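Local coordinates for protein formiminoglutamase (Trypanosoma cruzi, PDB 4MYK) that hydrolyses N-formimino-L-glutamate to L-glutamate and formamide at a manganese centre of the arginase type, at residues G141-D146 and A218-A223; F233-D238 and Q259-M264. The protein carries 1 engineered substitution. All blocks are in the same frame, centred on the assembly; numbering follows the deposited sequence.

How the interactions relate
Interactions 1 and 2 are two instances of the same construction, a strand of the parallel sheet with a helix lying on it, and their centres are about 10 Å apart. Strands 141-145 and 231-236 are neighbours in that sheet; helices 216-227 and 258-270 meet where Leu-220 packs on the backbone O of Met-264. Along the chain both segments of interaction 1 precede those of interaction 2, with strand 231-236 directly following helix 216-227. Between the strands, Val-145 probably makes hydrogen bonds to Ser-234 and Asp-236 through its backbone. This pairing brings Asp-146 beside Asp-236 and Asp-238, so segments 141-146 and 233-238 both deliver ligands to the same manganese ion.

Interaction 1: G141-D146 and A218-A223; sequences GVINVD and AALEDA. With MN (manganese (II) ion), chain C.
Ile-143 reaches out from its strand and sets its CD1 methyl against Leu-220 and Ala-223, two residues one helical turn apart. Its chain is fully extended (CG1 anti to the backbone N, chi1 176°), and CD1, the very end of it, does all the touching. That methyl lies 3.5 Å from CB of Ala-223, which points back at the strand. Leu-220 arrives differently: its first bond is not aimed at the strand, but the branch bends over until its CD1 stands 3.4 Å from Ile-143 CD1, tighter than an ordinary methyl contact. The two side chains cross at about a right angle.

In the alpha/beta fold of the arginase/deacetylase group, helices pack over a parallel sheet while the carboxyl ends of its strands carry the metal site, and residues 141-146 illustrate both roles. Ile-143 faces helix 216-227, and Phe-233 and Phe-183 of the adjoining strands also touch the side chain of Ile-143. Immediately beyond the strand, Asp-146 bonds manganese through OD1 at 2.2 Å; water 1 sits 2.4 Å from manganese. His-148, Asp-236 and Asp-238 complete this ion's shell, and Asp-146 also serves the other manganese. The other carboxylate oxygen, Asp-146 OD2, takes a weak hydrogen bond from Asn-144 ND2 at 3.5 Å, and the same amide nitrogen is hydrogen-bonded to Glu-182 OE1.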
loop_
_atom_site.group_PDB
_atom_site.type_symbol
_atom_site.label_atom_id
_atom_site.label_comp_id
_atom_site.label_asym_id
_atom_site.label_seq_id
_atom_site.Cartn_x
_atom_site.Cartn_y
_atom_site.Cartn_z
ATOM N N GLY A 141 -2.081 12.645 -31.244
ATOM C CA GLY A 141 -1.832 13.061 -29.877
ATOM C C GLY A 141 -1.167 11.944 -29.081
ATOM O O GLY A 141 -1.340 10.767 -29.381
ATOM N N VAL A 142 -0.394 12.311 -28.069
ATOM C CA VAL A 142 0.333 11.326 -27.264
ATOM C C VAL A 142 0.318 11.677 -25.770
ATOM O O VAL A 142 0.605 12.814 -25.385
ATOM C CB VAL A 142 1.810 11.159 -27.748
ATOM C CG1 VAL A 142 2.578 10.135 -26.872
ATOM C CG2 VAL A 142 1.861 10.767 -29.215
ATOM N N ILE A 143 -0.028 10.697 -24.938
ATOM C CA ILE A 143 0.120 10.851 -23.491
ATOM C C ILE A 143 1.058 9.795 -22.889
ATOM O O ILE A 143 0.883 8.589 -23.103
ATOM C CB ILE A 143 -1.248 10.895 -22.746
ATOM C CG1 ILE A 143 -1.035 10.958 -21.228
ATOM C CG2 ILE A 143 -2.144 9.717 -23.142
ATOM C CD1 ILE A 143 -2.324 11.177 -20.445
ATOM N N ASN A 144 2.073 10.267 -22.166
ATOM C CA ASN A 144 2.991 9.399 -21.437
ATOM C C ASN A 144 2.648 9.411 -19.942
ATOM O O ASN A 144 2.949 10.380 -19.232
ATOM C CB ASN A 144 4.459 9.826 -21.689
ATOM C CG ASN A 144 5.486 8.929 -20.983
ATOM O OD1 ASN A 144 5.254 7.744 -20.752
ATOM N ND2 ASN A 144 6.628 9.503 -20.647
ATOM N N VAL A 145 1.989 8.339 -19.495
ATOM C CA VAL A 145 1.771 8.069 -18.076
ATOM C C VAL A 145 3.034 7.420 -17.519
ATOM O O VAL A 145 3.363 6.272 -17.861
ATOM C CB VAL A 145 0.570 7.117 -17.835
ATOM C CG1 VAL A 145 0.334 6.909 -16.320
ATOM C CG2 VAL A 145 -0.686 7.654 -18.522
ATOM N N ASP A 146 3.739 8.157 -16.664
ATOM C CA ASP A 146 5.088 7.780 -16.308
ATOM C C ASP A 146 5.546 8.652 -15.159
ATOM O O ASP A 146 5.366 9.866 -15.199
ATOM C CB ASP A 146 5.986 7.993 -17.522
ATOM C CG ASP A 146 7.302 7.298 -17.398
ATOM O OD1 ASP A 146 7.626 6.814 -16.294
ATOM O OD2 ASP A 146 8.009 7.234 -18.418
ATOM N N ALA A 218 -10.423 12.614 -13.852
ATOM C CA ALA A 218 -10.658 14.006 -14.249
ATOM C C ALA A 218 -9.406 14.649 -14.845
ATOM O O ALA A 218 -9.476 15.373 -15.836
ATOM C CB ALA A 218 -11.150 14.826 -13.065
ATOM N N ALA A 219 -8.266 14.399 -14.217
ATOM C CA ALA A 219 -6.998 14.890 -14.721
ATOM C C ALA A 219 -6.712 14.287 -16.092
ATOM O O ALA A 219 -6.246 14.979 -16.988
ATOM C CB ALA A 219 -5.882 14.542 -13.748
ATOM N N LEU A 220 -6.989 12.992 -16.240
ATOM C CA LEU A 220 -6.799 12.297 -17.517
ATOM C C LEU A 220 -7.794 12.744 -18.602
ATOM O O LEU A 220 -7.478 12.723 -19.781
ATOM C CB LEU A 220 -6.884 10.782 -17.330
ATOM C CG LEU A 220 -6.651 9.956 -18.596
ATOM C CD1 LEU A 220 -5.278 10.226 -19.149
ATOM C CD2 LEU A 220 -6.800 8.500 -18.292
ATOM N N GLU A 221 -8.998 13.139 -18.206
ATOM C CA GLU A 221 -9.930 13.749 -19.148
ATOM C C GLU A 221 -9.308 15.008 -19.718
ATOM O O GLU A 221 -9.285 15.225 -20.933
ATOM C CB GLU A 221 -11.251 14.076 -18.461
ATOM C CG GLU A 221 -12.127 12.854 -18.276
ATOM C CD GLU A 221 -13.327 13.112 -17.385
ATOM O OE1 GLU A 221 -13.361 14.163 -16.710
ATOM O OE2 GLU A 221 -14.229 12.249 -17.356
ATOM N N ASP A 222 -8.791 15.835 -18.824
ATOM C CA ASP A 222 -8.094 17.045 -19.219
ATOM C C ASP A 222 -7.007 16.702 -20.232
ATOM O O ASP A 222 -6.854 17.390 -21.248
ATOM C CB ASP A 222 -7.487 17.745 -17.987
ATOM C CG ASP A 222 -8.543 18.428 -17.097
ATOM O OD1 ASP A 222 -9.750 18.341 -17.399
ATOM O OD2 ASP A 222 -8.162 19.058 -16.089
ATOM N N ALA A 223 -6.261 15.635 -19.950
ATOM C CA ALA A 223 -5.146 15.210 -20.793
ATOM C C ALA A 223 -5.594 14.833 -22.213
ATOM O O ALA A 223 -4.929 15.187 -23.189
ATOM C CB ALA A 223 -4.364 14.054 -20.132
HETATM MN MN MN C . 8.987 5.194 -15.777
HETATM O O HOH W 1 10.829 5.243 -17.318
#

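Interaction 2: F233-D238 and Q259-M264; sequences FSFDVD and QEAFDM. With MN (manganese (II) ion), chain C.
Met-264 meets two phenylalanine rings with two unlike parts of itself, a side-chain methyl for Phe-235 and its own backbone oxygen for Phe-233. The contact belongs to a beta-alpha-beta crossover, in which helix 258-270 returns across the sheet before strand 274-280 begins. Accordingly, the strand 233-236 and helix 259-264 segments run nearly antiparallel, at 166°, with their axes 11.7 Å apart at closest approach. Large side chains bridge that separation.

Phe-235 does most of the bridging. Its CE2 lies 4.1 Å from Met-264 CE, and its CZ lies 4.1 Å from Ala-261 CB, so adjacent corners of one ring engage two positions a helical turn apart. A bend near the end of Met-264 (chi3 62°) brings CE, not SD, nearest to the ring of Phe-235, and the two side chains cross at about a right angle. Two residues earlier on the strand, Phe-233 makes a smaller contact, its CZ standing 4.1 Å from the backbone O of Met-264. Met-298 of helix 290-306 touches both Phe-235 and Ala-261, extending the same buried layer. On the outer side of the helix, Gln-259 NE2 donates to Asp-263 OD1, while Val-254 of a neighbouring subunit packs on Gln-259 and Phe-262.

The strand ends in a DxD sequence on manganese, Asp-236 closing it and Asp-238 lying in the short 3-10 segment that follows. Asp-236 binds the ion through OD2 at 2.3 Å and is shared with the other manganese, whereas Asp-238 grips this ion with both oxygens, OD1 at 2.3 Å and OD2 at 2.4 Å. An Asx turn ties the two aspartates together: Asp-236 OD1, the oxygen not bonded to this ion, accepts from the backbone N of Asp-238 at 2.8 Å, with an N-H...O angle of 159°.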
loop_
_atom_site.group_PDB
_atom_site.type_symbol
_atom_site.label_atom_id
_atom_site.label_comp_id
_atom_site.label_asym_id
_atom_site.label_seq_id
_atom_site.Cartn_x
_atom_site.Cartn_y
_atom_site.Cartn_z
ATOM N N PHE A 233 -2.232 6.056 -26.058
ATOM C CA PHE A 233 -2.298 5.951 -24.600
ATOM C C PHE A 233 -1.161 5.060 -24.114
ATOM O O PHE A 233 -1.255 3.836 -24.167
ATOM C CB PHE A 233 -3.665 5.414 -24.158
ATOM C CG PHE A 233 -3.897 5.465 -22.663
ATOM C CD1 PHE A 233 -3.741 6.655 -21.953
ATOM C CD2 PHE A 233 -4.298 4.325 -21.966
ATOM C CE1 PHE A 233 -3.960 6.691 -20.572
ATOM C CE2 PHE A 233 -4.520 4.370 -20.600
ATOM C CZ PHE A 233 -4.351 5.550 -19.908
ATOM N N SER A 234 -0.083 5.697 -23.662
ATOM C CA SER A 234 1.151 5.009 -23.279
ATOM C C SER A 234 1.269 4.944 -21.759
ATOM O O SER A 234 1.432 5.973 -21.093
ATOM C CB SER A 234 2.371 5.728 -23.868
ATOM O OG SER A 234 3.562 4.974 -23.700
ATOM N N PHE A 235 1.185 3.739 -21.213
ATOM C CA PHE A 235 1.110 3.578 -19.764
ATOM C C PHE A 235 2.315 2.874 -19.162
ATOM O O PHE A 235 2.331 1.648 -19.087
ATOM C CB PHE A 235 -0.145 2.800 -19.376
ATOM C CG PHE A 235 -0.684 3.165 -18.020
ATOM C CD1 PHE A 235 0.159 3.261 -16.929
ATOM C CD2 PHE A 235 -2.038 3.432 -17.841
ATOM C CE1 PHE A 235 -0.335 3.596 -15.687
ATOM C CE2 PHE A 235 -2.538 3.766 -16.588
ATOM C CZ PHE A 235 -1.687 3.851 -15.519
ATOM N N ASP A 236 3.308 3.642 -18.717
ATOM C CA ASP A 236 4.431 3.067 -17.979
ATOM C C ASP A 236 3.923 2.678 -16.602
ATOM O O ASP A 236 3.450 3.529 -15.863
ATOM C CB ASP A 236 5.574 4.074 -17.854
ATOM C CG ASP A 236 6.795 3.503 -17.130
ATOM O OD1 ASP A 236 6.668 2.549 -16.335
ATOM O OD2 ASP A 236 7.898 4.017 -17.368
ATOM N N VAL A 237 4.002 1.395 -16.261
ATOM C CA VAL A 237 3.412 0.937 -15.006
ATOM C C VAL A 237 4.233 1.298 -13.747
ATOM O O VAL A 237 3.753 1.130 -12.615
ATOM C CB VAL A 237 3.023 -0.566 -15.047
ATOM C CG1 VAL A 237 1.949 -0.799 -16.090
ATOM C CG2 VAL A 237 4.234 -1.438 -15.322
ATOM N N ASP A 238 5.451 1.812 -13.943
ATOM C CA ASP A 238 6.242 2.301 -12.813
ATOM C C ASP A 238 5.771 3.695 -12.376
ATOM O O ASP A 238 6.406 4.353 -11.543
ATOM C CB ASP A 238 7.751 2.238 -13.093
ATOM C CG ASP A 238 8.244 3.344 -14.015
ATOM O OD1 ASP A 238 7.543 4.372 -14.179
ATOM O OD2 ASP A 238 9.358 3.187 -14.569
ATOM N N GLN A 259 -6.293 1.152 -8.182
ATOM C CA GLN A 259 -7.656 1.593 -8.521
ATOM C C GLN A 259 -7.670 2.775 -9.498
ATOM O O GLN A 259 -8.475 2.815 -10.428
ATOM C CB GLN A 259 -8.445 1.959 -7.260
ATOM C CG GLN A 259 -9.947 2.105 -7.497
ATOM C CD GLN A 259 -10.557 0.869 -8.158
ATOM O OE1 GLN A 259 -10.534 -0.229 -7.597
ATOM N NE2 GLN A 259 -11.109 1.048 -9.350
ATOM N N GLU A 260 -6.787 3.742 -9.270
ATOM C CA GLU A 260 -6.652 4.880 -10.176
ATOM C C GLU A 260 -6.261 4.406 -11.566
ATOM O O GLU A 260 -6.847 4.832 -12.560
ATOM C CB GLU A 260 -5.612 5.864 -9.648
ATOM C CG GLU A 260 -6.051 6.608 -8.404
ATOM C CD GLU A 260 -4.939 7.472 -7.860
ATOM O OE1 GLU A 260 -3.779 6.998 -7.854
ATOM O OE2 GLU A 260 -5.219 8.623 -7.452
ATOM N N ALA A 261 -5.272 3.518 -11.621
ATOM C CA ALA A 261 -4.829 2.917 -12.870
ATOM C C ALA A 261 -6.000 2.277 -13.619
ATOM O O ALA A 261 -6.225 2.574 -14.793
ATOM C CB ALA A 261 -3.736 1.898 -12.604
ATOM N N PHE A 262 -6.744 1.406 -12.941
ATOM C CA PHE A 262 -7.926 0.772 -13.521
ATOM C C PHE A 262 -8.912 1.819 -14.028
ATOM O O PHE A 262 -9.370 1.751 -15.168
ATOM C CB PHE A 262 -8.653 -0.076 -12.485
ATOM C CG PHE A 262 -7.849 -1.215 -11.964
ATOM C CD1 PHE A 262 -6.615 -1.514 -12.507
ATOM C CD2 PHE A 262 -8.331 -1.994 -10.923
ATOM C CE1 PHE A 262 -5.870 -2.574 -12.022
ATOM C CE2 PHE A 262 -7.601 -3.049 -10.433
ATOM C CZ PHE A 262 -6.365 -3.346 -10.982
ATOM N N ASP A 263 -9.251 2.772 -13.164
ATOM C CA ASP A 263 -10.175 3.836 -13.526
ATOM C C ASP A 263 -9.708 4.620 -14.752
ATOM O O ASP A 263 -10.527 5.040 -15.572
ATOM C CB ASP A 263 -10.380 4.789 -12.354
ATOM C CG ASP A 263 -11.201 4.175 -11.228
ATOM O OD1 ASP A 263 -11.534 2.981 -11.307
ATOM O OD2 ASP A 263 -11.514 4.897 -10.264
ATOM N N MET A 264 -8.398 4.825 -14.866
ATOM C CA MET A 264 -7.833 5.552 -16.005
ATOM C C MET A 264 -7.872 4.725 -17.280
ATOM O O MET A 264 -8.105 5.252 -18.365
ATOM C CB MET A 264 -6.388 5.961 -15.731
ATOM C CG MET A 264 -6.207 7.020 -14.663
ATOM S SD MET A 264 -4.464 7.143 -14.214
ATOM C CE MET A 264 -3.741 7.642 -15.776
HETATM MN MN MN C . 8.987 5.194 -15.777
HETATM O O HOH W 1 10.829 5.243 -17.318
#